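Local coordinates for 3-polyprenyl-4-hydroxybenzoate decarboxylase and related decarboxylases (PDB 6H6X), which binds prenylated FMN and, as the UbiD-class enzyme HmfF, probably decarboxylates aromatic acids reversibly, interconverting 2,5-furandicarboxylic and 2-furoic acid, at residues A133-A138 against V148-L153; I186-G191 against I240-K245; L161-L166 against P271-T276. The protein carries 8 engineered substitutions. All blocks are in the same frame, centred on the assembly; numbering follows the deposited sequence.

Interaction 1: residues A133-A138 against V148-L153; sequences AAILIA and VSIHRL. With K (potassium ion), chain G; 4LU (1-deoxy-5-O-phosphono-1-(3,3,4,5-tetramethyl-9,11-dioxo-2,3,8,9,10,11-hexahydro-7H-quinolino[1,8-fg]pteridin-12-ium-7-y l)-D-ribitol), chain I.
Leu136 and Ser149 form the antiparallel hydrogen-bonded pair of this hairpin, each donating its backbone N-H to the carbonyl of the other, with Leu136 N 2.8 Å from Ser149 O. Next to them Ile137 and Val148 lie side by side and point the same way, CG1 of Ile137 4.1 Å from CG2 of Val148. Toward Ala134 and His151 the strands draw apart and two waters take over the ladder: one donates to Ala134 O and accepts from His151 N, the other accepts from Ala134 N and donates to His151 O.

Ile150 links this ladder to the cofactor. Its CB stands near C9 and O2' of the prenylated FMN. With CG1 beside the backbone N (chi1 -66°), that atom rests on Ala134 O and on Ile135 CG2, 4.1 Å from the latter, whereas CG2, also near Ala134 O, comes over the face of the methyl-bearing ring, 3.7 Å from C7. The tip, CD1, ends 3.9 Å from the methyl C8M of the same ring.

Beside Leu136 and Ser149, the His151 ring is gripped at both nitrogens. NE2 meets Ser149 OG in the ring plane at 2.7 Å, and ND1 bonds Leu164 O, so the ring is unlikely to turn; Leu136 CD1 approaches it obliquely. A third water joins Ser149 OG to Leu136 O.

Backbone groups of 148-153 hold the cofactor and its metal: Ile150 N donates to O2', Arg152 N reaches O4 at 2.9 Å, and Val148 O binds potassium at 2.9 Å. Glu210, Ser200 and Ala202 complete the ion's protein ligands, and cofactor oxygens O4', O5' and O2P supply the rest. A strand that offers backbone groups to the flavin while a metal bridges protein and phosphate is characteristic of the prenylated-FMN site of UbiD enzymes.

Interaction 2: residues I186-G191 against I240-K245; sequences IALAIG and IVIEGK
A regular antiparallel beta ladder joins 186-191 to 240-245 in the Rift-related domain, its short strand axes 4.6 Å apart at closest approach. Three hydrogen-bonded pairs, Ile186 with Gly244, Leu188 with Ile242 and Ile190 with Ile240, contribute six backbone bonds. The central pair is tight: Leu188 N to Ile242 O and Ile242 N to Leu188 O are both 2.8 Å. Leu188 O also receives a CA-H contact from Val241 CA at 3.1 Å.

One face carries the large aliphatic groups. Leu188 and Ile242 cross at a slant, their CB atoms 4.1 Å apart; CG of Leu188 lies beside its backbone N (chi1 -62°), which lets CD1 reach CB and CG2 of Ile242. Diagonally between rungs, Ile190 CD1 meets Ile242 CD1 at 4.2 Å. Gly244 has no side chain to set against Ile186, whose CG1 packs on the glycine's carbonyl instead. The other face carries Ala187, Ala189 and Val241, with Ala189 CB against Val241 CG2, and Glu243, whose carboxylate turns to Thr229 and the backbone of Glu228.

Strand 130-139 flanks the ladder beside 186-190, strand 264-280 borders 240-245, and strand 233-235 packs over the alanines and Val241.

Interaction 3: residues L161-L166 against P271-T276; sequences LGILIL and PVVEVT. With 4LU (1-deoxy-5-O-phosphono-1-(3,3,4,5-tetramethyl-9,11-dioxo-2,3,8,9,10,11-hexahydro-7H-quinolino[1,8-fg]pteridin-12-ium-7-y l)-D-ribitol), chain I.
Ile163 and Pro271 meet with their side chains at about a right angle, the CG2 methyl of the isoleucine pressed 3.8 Å from CB of the proline ring. With CG1 swung opposite the backbone N (chi1 -176°), CG2 falls between N and the carbonyl carbon and so faces the proline and its carbonyl O. The same methyl touches Val273 CG2. Between the two backbones, Ile163 N bonds Pro271 O at 3.2 Å from above the carbonyl plane, a less regular rung than the one beside it.

That neighbour is the hydrogen-bonded pair of Leu161 and Val273. Val273 N gives Leu161 O an almost straight bond of 2.8 Å (175° at the hydrogen), and Leu161 N returns one to Val273 O. Their side chains leave from the same face with CB atoms 4.1 Å apart, and Leu161 CG continues toward Val275 CG1. Beyond the ladder Ile165 turns back, its CD1 touching Pro271 CG, while Phe174 of helix 169-179 also packs on the proline.

The strand then runs on as a loop along the flavin's pyrimidine edge. N3 of the cofactor donates to Leu164 O at 3.0 Å, and Leu166 N donates to O2 at 2.9 Å. Leu164 brings CD2 to within 3.4 Å of O4, and CG of Leu166 sits 3.2 Å from O2, on the opposite face of the pyrimidine from His151. Cutting Leu164 back to an alanine removes CG and both methyls, and the gap left beside O4 and the Arg152 side chain is likely to let the pyrimidine end sit less firmly. The strand end and the loop after it thus form the pyrimidine side of the prenylated-FMN pocket, at the edge of the antiparallel barrel of this UbiD-family domain.

From the N terminus, interaction 1 closes first, as a hairpin of strands 130-139 and 146-157. The chain then turns into 161-166, whose partner 271-276 arrives only 105 residues later; interaction 2, closing 186-191 on 240-245, is nested inside that long loop, and none of the three cross. Ile137 N to Ala187 O (2.7 Å) probably bonds interactions 1 and 2, and Glu243 O to Thr276 N (2.9 Å) interactions 2 and 3. Strand 160-163 pairs with 146-157, so the six strands return on themselves as a closed antiparallel barrel. Interactions 1 and 3 share the cofactor, while interaction 2 lies farther from it.

Interaction 1: residues A133-A138 against V148-L153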
loop_
_atom_site.group_PDB
_atom_site.type_symbol
_atom_site.label_atom_id
_atom_site.label_comp_id
_atom_site.label_asym_id
_atom_site.label_seq_id
_atom_site.Cartn_x
_atom_site.Cartn_y
_atom_site.Cartn_z
ATOM N N ALA B 133 4.230 25.265 12.585
ATOM C CA ALA B 133 5.151 25.444 11.475
ATOM C C ALA B 133 6.185 26.552 11.648
ATOM O O ALA B 133 6.697 27.090 10.670
ATOM C CB ALA B 133 4.378 25.650 10.199
ATOM N N ALA B 134 6.510 26.864 12.874
ATOM C CA ALA B 134 7.417 27.940 13.181
ATOM C C ALA B 134 8.789 27.359 13.348
ATOM O O ALA B 134 8.965 26.431 14.126
ATOM C CB ALA B 134 7.034 28.643 14.473
ATOM N N ILE B 135 9.765 27.920 12.630
ATOM C CA ILE B 135 11.154 27.654 12.942
ATOM C C ILE B 135 11.572 28.516 14.133
ATOM O O ILE B 135 11.246 29.686 14.203
ATOM C CB ILE B 135 12.092 27.815 11.739
ATOM C CG1 ILE B 135 12.195 29.265 11.240
ATOM C CG2 ILE B 135 11.658 26.891 10.628
ATOM C CD1 ILE B 135 13.261 29.441 10.148
ATOM N N LEU B 136 12.255 27.911 15.089
ATOM C CA LEU B 136 12.666 28.561 16.319
ATOM C C LEU B 136 14.181 28.779 16.229
ATOM O O LEU B 136 14.930 27.816 16.199
ATOM C CB LEU B 136 12.349 27.689 17.520
ATOM C CG LEU B 136 12.483 28.368 18.890
ATOM C CD1 LEU B 136 11.572 27.678 19.895
ATOM C CD2 LEU B 136 13.912 28.403 19.385
ATOM N N ILE B 137 14.605 30.042 16.160
ATOM C CA ILE B 137 16.001 30.414 16.037
ATOM C C ILE B 137 16.471 30.893 17.419
ATOM O O ILE B 137 15.838 31.733 18.036
ATOM C CB ILE B 137 16.159 31.511 14.979
ATOM C CG1 ILE B 137 15.665 31.011 13.653
ATOM C CG2 ILE B 137 17.613 31.953 14.832
ATOM C CD1 ILE B 137 15.123 32.107 12.767
ATOM N N ALA B 138 17.570 30.337 17.893
ATOM C CA ALA B 138 18.181 30.768 19.159
ATOM C C ALA B 138 19.719 30.665 19.129
ATOM O O ALA B 138 20.313 29.991 18.254
ATOM C CB ALA B 138 17.616 29.953 20.293
ATOM N N VAL B 148 18.540 26.162 14.799
ATOM C CA VAL B 148 17.166 26.238 14.366
ATOM C C VAL B 148 16.516 24.850 14.583
ATOM O O VAL B 148 17.100 23.840 14.255
ATOM C CB VAL B 148 17.101 26.603 12.889
ATOM C CG1 VAL B 148 15.671 26.821 12.427
ATOM C CG2 VAL B 148 18.021 27.799 12.603
ATOM N N SER B 149 15.310 24.839 15.124
ATOM C CA SER B 149 14.485 23.635 15.251
ATOM C C SER B 149 12.996 24.015 15.217
ATOM O O SER B 149 12.639 25.196 15.324
ATOM C CB SER B 149 14.816 22.912 16.588
ATOM O OG SER B 149 14.970 23.843 17.657
ATOM N N ILE B 150 12.133 23.007 15.084
ATOM C CA ILE B 150 10.696 23.251 15.069
ATOM C C ILE B 150 10.093 22.600 16.304
ATOM O O ILE B 150 10.281 21.404 16.538
ATOM C CB ILE B 150 10.036 22.674 13.793
ATOM C CG1 ILE B 150 10.530 23.438 12.577
ATOM C CG2 ILE B 150 8.496 22.751 13.888
ATOM C CD1 ILE B 150 9.910 22.958 11.267
ATOM N N HIS B 151 9.329 23.384 17.047
ATOM C CA HIS B 151 8.652 22.956 18.303
ATOM C C HIS B 151 7.191 23.336 18.213
ATOM O O HIS B 151 6.840 24.409 17.677
ATOM C CB HIS B 151 9.306 23.627 19.530
ATOM C CG HIS B 151 10.770 23.359 19.607
ATOM N ND1 HIS B 151 11.297 22.320 20.337
ATOM C CD2 HIS B 151 11.808 23.906 18.932
ATOM C CE1 HIS B 151 12.606 22.264 20.140
ATOM N NE2 HIS B 151 12.938 23.208 19.280
ATOM N N ARG B 152 6.318 22.444 18.682
ATOM C CA ARG B 152 4.930 22.819 18.861
ATOM C C ARG B 152 4.834 23.884 19.960
ATOM O O ARG B 152 5.555 23.831 20.952
ATOM C CB ARG B 152 4.066 21.611 19.159
ATOM C CG ARG B 152 4.197 21.057 20.557
ATOM C CD ARG B 152 3.430 19.756 20.691
ATOM N NE ARG B 152 3.324 19.362 22.093
ATOM C CZ ARG B 152 3.346 18.118 22.579
ATOM N NH1 ARG B 152 3.496 17.036 21.797
ATOM N NH2 ARG B 152 3.237 17.956 23.889
ATOM N N LEU B 153 3.990 24.876 19.726
ATOM C CA LEU B 153 3.792 25.960 20.652
ATOM C C LEU B 153 2.287 26.067 20.945
ATOM O O LEU B 153 1.475 26.286 20.049
ATOM C CB LEU B 153 4.309 27.248 20.035
ATOM C CG LEU B 153 5.785 27.176 19.699
ATOM C CD1 LEU B 153 6.122 28.041 18.530
ATOM C CD2 LEU B 153 6.583 27.584 20.906
HETATM K K K G . 17.753 21.096 13.863
HETATM C C9 4LU I . 9.502 18.795 13.846
HETATM C C8 4LU I . 8.512 19.108 12.867
HETATM C C7 4LU I . 7.179 19.368 13.201
HETATM C C10 4LU I . 9.904 18.589 17.579
HETATM C C6 4LU I . 6.737 19.064 14.622
HETATM N N3 4LU I . 9.525 19.531 20.179
HETATM C C2 4LU I . 10.767 19.115 19.770
HETATM C C13 4LU I . 4.041 19.377 14.388
HETATM C C5 4LU I . 5.316 19.312 15.205
HETATM C C1 4LU I . 6.145 18.478 17.367
HETATM O O2 4LU I . 11.744 19.171 20.580
HETATM N N1 4LU I . 10.951 18.666 18.492
HETATM C C4 4LU I . 8.432 19.499 19.359
HETATM O O4 4LU I . 7.314 19.905 19.768
HETATM C C4A 4LU I . 8.600 18.990 17.952
HETATM N N5 4LU I . 7.521 18.956 17.008
HETATM C C3 4LU I . 5.149 19.044 16.660
HETATM C C12 4LU I . 5.410 20.848 15.436
HETATM C C5A 4LU I . 7.805 18.913 15.616
HETATM C C7M 4LU I . 6.154 19.689 12.115
HETATM C C8M 4LU I . 9.026 19.206 11.456
HETATM C C9A 4LU I . 9.214 18.638 15.219
HETATM N N10 4LU I . 10.116 18.158 16.244
HETATM C "C1'" 4LU I . 11.463 17.694 15.915
HETATM C "C2'" 4LU I . 12.590 18.751 15.865
HETATM O "O2'" 4LU I . 12.220 19.953 15.184
HETATM C "C3'" 4LU I . 13.759 18.140 15.108
HETATM O "O3'" 4LU I . 14.051 16.848 15.647
HETATM C "C4'" 4LU I . 14.987 19.056 15.109
HETATM O "O4'" 4LU I . 15.953 18.757 14.056
HETATM C "C5'" 4LU I . 15.775 19.090 16.408
HETATM O "O5'" 4LU I . 16.823 20.017 16.055
HETATM P P 4LU I . 18.218 20.142 16.880
HETATM O O2P 4LU I . 18.953 21.379 16.334
HETATM O O3P 4LU I . 17.808 20.386 18.361
HETATM O O1P 4LU I . 18.956 18.837 16.573
HETATM O O HOH W 1 9.016 26.289 16.847
HETATM O O HOH W 2 5.808 25.570 15.549
HETATM O O HOH W 3 16.723 26.028 18.039
#

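Interaction 2: residues I186-G191 against I240-K245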
loop_
_atom_site.group_PDB
_atom_site.type_symbol
_atom_site.label_atom_id
_atom_site.label_comp_id
_atom_site.label_asym_id
_atom_site.label_seq_id
_atom_site.Cartn_x
_atom_site.Cartn_y
_atom_site.Cartn_z
ATOM N N ILE B 186 14.672 34.136 21.871
ATOM C CA ILE B 186 14.382 33.337 20.678
ATOM C C ILE B 186 13.612 34.133 19.686
ATOM O O ILE B 186 12.964 35.116 20.023
ATOM C CB ILE B 186 13.560 32.063 20.985
ATOM C CG1 ILE B 186 12.128 32.386 21.418
ATOM C CG2 ILE B 186 14.259 31.203 22.042
ATOM C CD1 ILE B 186 11.280 31.152 21.618
ATOM N N ALA B 187 13.651 33.671 18.454
ATOM C CA ALA B 187 12.700 34.109 17.465
ATOM C C ALA B 187 12.016 32.948 16.725
ATOM O O ALA B 187 12.618 31.906 16.479
ATOM C CB ALA B 187 13.407 35.035 16.483
ATOM N N LEU B 188 10.762 33.170 16.391
ATOM C CA LEU B 188 9.945 32.197 15.710
ATOM C C LEU B 188 9.589 32.746 14.368
ATOM O O LEU B 188 9.037 33.827 14.296
ATOM C CB LEU B 188 8.660 31.985 16.486
ATOM C CG LEU B 188 8.875 31.439 17.899
ATOM C CD1 LEU B 188 7.555 31.525 18.621
ATOM C CD2 LEU B 188 9.333 30.008 17.838
ATOM N N ALA B 189 9.903 32.031 13.290
ATOM C CA ALA B 189 9.479 32.475 11.946
ATOM C C ALA B 189 8.552 31.499 11.273
ATOM O O ALA B 189 8.833 30.328 11.258
ATOM C CB ALA B 189 10.699 32.679 11.100
ATOM N N ILE B 190 7.483 32.008 10.686
ATOM C CA ILE B 190 6.393 31.240 10.113
ATOM C C ILE B 190 6.206 31.688 8.691
ATOM O O ILE B 190 6.157 32.869 8.407
ATOM C CB ILE B 190 5.106 31.460 10.891
ATOM C CG1 ILE B 190 5.234 30.984 12.336
ATOM C CG2 ILE B 190 3.949 30.710 10.227
ATOM C CD1 ILE B 190 4.084 31.452 13.229
ATOM N N GLY B 191 6.138 30.750 7.759
ATOM C CA GLY B 191 5.897 31.109 6.373
ATOM C C GLY B 191 7.220 31.313 5.699
ATOM O O GLY B 191 7.585 32.439 5.289
ATOM N N ILE B 240 5.666 35.886 8.944
ATOM C CA ILE B 240 5.426 36.309 10.301
ATOM C C ILE B 240 6.620 35.936 11.183
ATOM O O ILE B 240 7.167 34.843 11.027
ATOM C CB ILE B 240 4.165 35.585 10.873
ATOM C CG1 ILE B 240 2.877 36.004 10.146
ATOM C CG2 ILE B 240 3.977 35.880 12.337
ATOM C CD1 ILE B 240 1.897 34.893 9.879
ATOM N N VAL B 241 6.985 36.816 12.131
ATOM C CA VAL B 241 8.005 36.555 13.137
ATOM C C VAL B 241 7.459 36.907 14.486
ATOM O O VAL B 241 6.878 37.970 14.664
ATOM C CB VAL B 241 9.307 37.351 12.900
ATOM C CG1 VAL B 241 10.196 37.398 14.143
ATOM C CG2 VAL B 241 10.059 36.790 11.706
ATOM N N ILE B 242 7.667 36.017 15.442
ATOM C CA ILE B 242 7.259 36.223 16.801
ATOM C C ILE B 242 8.536 36.149 17.589
ATOM O O ILE B 242 9.222 35.138 17.588
ATOM C CB ILE B 242 6.217 35.168 17.254
ATOM C CG1 ILE B 242 4.937 35.307 16.424
ATOM C CG2 ILE B 242 5.905 35.297 18.723
ATOM C CD1 ILE B 242 4.066 34.064 16.536
ATOM N N GLU B 243 8.838 37.243 18.280
ATOM C CA GLU B 243 10.024 37.398 19.122
ATOM C C GLU B 243 9.664 37.161 20.570
ATOM O O GLU B 243 8.591 37.534 21.010
ATOM C CB GLU B 243 10.575 38.811 18.957
ATOM C CG GLU B 243 10.823 39.237 17.503
ATOM C CD GLU B 243 11.395 40.635 17.347
ATOM O OE1 GLU B 243 11.702 41.276 18.389
ATOM O OE2 GLU B 243 11.544 41.093 16.172
ATOM N N GLY B 244 10.557 36.547 21.323
ATOM C CA GLY B 244 10.293 36.359 22.724
ATOM C C GLY B 244 11.398 35.710 23.491
ATOM O O GLY B 244 12.571 35.703 23.084
ATOM N N LYS B 245 11.029 35.140 24.624
ATOM C CA LYS B 245 12.024 34.488 25.462
ATOM C C LYS B 245 11.428 33.343 26.242
ATOM O O LYS B 245 10.262 33.387 26.625
ATOM C CB LYS B 245 12.669 35.522 26.376
ATOM C CG LYS B 245 11.696 36.278 27.260
ATOM C CD LYS B 245 12.276 37.605 27.763
ATOM C CE LYS B 245 11.175 38.541 28.277
ATOM N NZ LYS B 245 11.673 39.715 29.049
#

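Interaction 3: residues L161-L166 against P271-T276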
loop_
_atom_site.group_PDB
_atom_site.type_symbol
_atom_site.label_atom_id
_atom_site.label_comp_id
_atom_site.label_asym_id
_atom_site.label_seq_id
_atom_site.Cartn_x
_atom_site.Cartn_y
_atom_site.Cartn_z
ATOM N N LEU B 161 3.166 31.359 25.291
ATOM C CA LEU B 161 3.138 30.078 24.602
ATOM C C LEU B 161 3.774 29.013 25.445
ATOM O O LEU B 161 4.804 29.267 26.047
ATOM C CB LEU B 161 3.959 30.156 23.307
ATOM C CG LEU B 161 3.529 31.186 22.291
ATOM C CD1 LEU B 161 4.620 31.241 21.233
ATOM C CD2 LEU B 161 2.211 30.827 21.682
ATOM N N GLY B 162 3.207 27.814 25.442
ATOM C CA GLY B 162 3.856 26.625 26.034
ATOM C C GLY B 162 4.621 25.888 24.951
ATOM O O GLY B 162 4.193 25.794 23.812
ATOM N N ILE B 163 5.749 25.328 25.302
ATOM C CA ILE B 163 6.639 24.764 24.313
ATOM C C ILE B 163 7.124 23.403 24.799
ATOM O O ILE B 163 7.550 23.256 25.912
ATOM C CB ILE B 163 7.804 25.737 23.998
ATOM C CG1 ILE B 163 8.682 25.158 22.887
ATOM C CG2 ILE B 163 8.639 26.018 25.234
ATOM C CD1 ILE B 163 9.875 26.022 22.531
ATOM N N LEU B 164 7.013 22.413 23.937
ATOM C CA LEU B 164 7.653 21.123 24.124
ATOM C C LEU B 164 9.072 21.219 23.597
ATOM O O LEU B 164 9.261 21.485 22.416
ATOM C CB LEU B 164 6.870 20.035 23.390
ATOM C CG LEU B 164 7.629 18.706 23.269
ATOM C CD1 LEU B 164 7.844 18.098 24.639
ATOM C CD2 LEU B 164 6.906 17.727 22.355
ATOM N N ILE B 165 10.063 21.048 24.463
ATOM C CA ILE B 165 11.458 20.979 24.052
ATOM C C ILE B 165 12.028 19.591 24.396
ATOM O O ILE B 165 12.254 19.277 25.561
ATOM C CB ILE B 165 12.316 22.093 24.723
ATOM C CG1 ILE B 165 11.621 23.452 24.670
ATOM C CG2 ILE B 165 13.699 22.211 24.077
ATOM C CD1 ILE B 165 12.440 24.558 25.308
ATOM N N LEU B 166 12.288 18.778 23.385
ATOM C CA LEU B 166 12.963 17.489 23.586
ATOM C C LEU B 166 14.452 17.731 23.924
ATOM O O LEU B 166 14.983 18.803 23.618
ATOM C CB LEU B 166 12.812 16.606 22.339
ATOM C CG LEU B 166 11.353 16.296 21.963
ATOM C CD1 LEU B 166 11.263 15.612 20.589
ATOM C CD2 LEU B 166 10.658 15.484 23.045
ATOM N N PRO B 271 8.332 24.299 29.588
ATOM C CA PRO B 271 8.700 25.714 29.554
ATOM C C PRO B 271 7.676 26.586 28.901
ATOM O O PRO B 271 6.733 26.110 28.267
ATOM C CB PRO B 271 10.006 25.721 28.783
ATOM C CG PRO B 271 10.617 24.418 29.163
ATOM C CD PRO B 271 9.462 23.448 29.186
ATOM N N VAL B 272 7.884 27.881 29.068
ATOM C CA VAL B 272 6.946 28.900 28.628
ATOM C C VAL B 272 7.720 30.008 27.893
ATOM O O VAL B 272 8.773 30.394 28.312
ATOM C CB VAL B 272 6.201 29.499 29.842
ATOM C CG1 VAL B 272 5.281 30.629 29.424
ATOM C CG2 VAL B 272 5.387 28.412 30.532
ATOM N N VAL B 273 7.165 30.497 26.801
ATOM C CA VAL B 273 7.700 31.583 26.051
ATOM C C VAL B 273 6.795 32.762 26.308
ATOM O O VAL B 273 5.590 32.648 26.111
ATOM C CB VAL B 273 7.655 31.297 24.514
ATOM C CG1 VAL B 273 8.058 32.529 23.704
ATOM C CG2 VAL B 273 8.557 30.125 24.160
ATOM N N GLU B 274 7.379 33.882 26.733
ATOM C CA GLU B 274 6.706 35.186 26.747
ATOM C C GLU B 274 7.061 35.900 25.453
ATOM O O GLU B 274 8.241 36.034 25.114
ATOM C CB GLU B 274 7.178 36.024 27.948
ATOM C CG GLU B 274 6.717 37.488 27.962
ATOM C CD GLU B 274 7.022 38.222 29.289
ATOM O OE1 GLU B 274 7.683 39.293 29.261
ATOM O OE2 GLU B 274 6.605 37.744 30.373
ATOM N N VAL B 275 6.057 36.406 24.749
ATOM C CA VAL B 275 6.303 37.069 23.474
ATOM C C VAL B 275 6.398 38.583 23.686
ATOM O O VAL B 275 5.539 39.185 24.355
ATOM C CB VAL B 275 5.364 36.599 22.316
ATOM C CG1 VAL B 275 4.396 35.527 22.743
ATOM C CG2 VAL B 275 4.665 37.724 21.556
ATOM N N THR B 276 7.475 39.160 23.141
ATOM C CA THR B 276 7.795 40.579 23.275
ATOM C C THR B 276 7.566 41.391 22.004
ATOM O O THR B 276 7.598 42.611 22.053
ATOM C CB THR B 276 9.233 40.760 23.751
ATOM O OG1 THR B 276 10.143 40.169 22.815
ATOM C CG2 THR B 276 9.422 40.077 25.120
HETATM C C9 4LU I . 9.502 18.795 13.846
HETATM C C8 4LU I . 8.512 19.108 12.867
HETATM C C7 4LU I . 7.179 19.368 13.201
HETATM C C10 4LU I . 9.904 18.589 17.579
HETATM C C6 4LU I . 6.737 19.064 14.622
HETATM N N3 4LU I . 9.525 19.531 20.179
HETATM C C2 4LU I . 10.767 19.115 19.770
HETATM C C13 4LU I . 4.041 19.377 14.388
HETATM C C5 4LU I . 5.316 19.312 15.205
HETATM C C1 4LU I . 6.145 18.478 17.367
HETATM O O2 4LU I . 11.744 19.171 20.580
HETATM N N1 4LU I . 10.951 18.666 18.492
HETATM C C4 4LU I . 8.432 19.499 19.359
HETATM O O4 4LU I . 7.314 19.905 19.768
HETATM C C4A 4LU I . 8.600 18.990 17.952
HETATM N N5 4LU I . 7.521 18.956 17.008
HETATM C C3 4LU I . 5.149 19.044 16.660
HETATM C C12 4LU I . 5.410 20.848 15.436
HETATM C C5A 4LU I . 7.805 18.913 15.616
HETATM C C7M 4LU I . 6.154 19.689 12.115
HETATM C C8M 4LU I . 9.026 19.206 11.456
HETATM C C9A 4LU I . 9.214 18.638 15.219
HETATM N N10 4LU I . 10.116 18.158 16.244
HETATM C "C1'" 4LU I . 11.463 17.694 15.915
HETATM C "C2'" 4LU I . 12.590 18.751 15.865
HETATM O "O2'" 4LU I . 12.220 19.953 15.184
HETATM C "C3'" 4LU I . 13.759 18.140 15.108
HETATM O "O3'" 4LU I . 14.051 16.848 15.647
HETATM C "C4'" 4LU I . 14.987 19.056 15.109
HETATM O "O4'" 4LU I . 15.953 18.757 14.056
HETATM C "C5'" 4LU I . 15.775 19.090 16.408
HETATM O "O5'" 4LU I . 16.823 20.017 16.055
HETATM P P 4LU I . 18.218 20.142 16.880
HETATM O O2P 4LU I . 18.953 21.379 16.334
HETATM O O3P 4LU I . 17.808 20.386 18.361
HETATM O O1P 4LU I . 18.956 18.837 16.573
#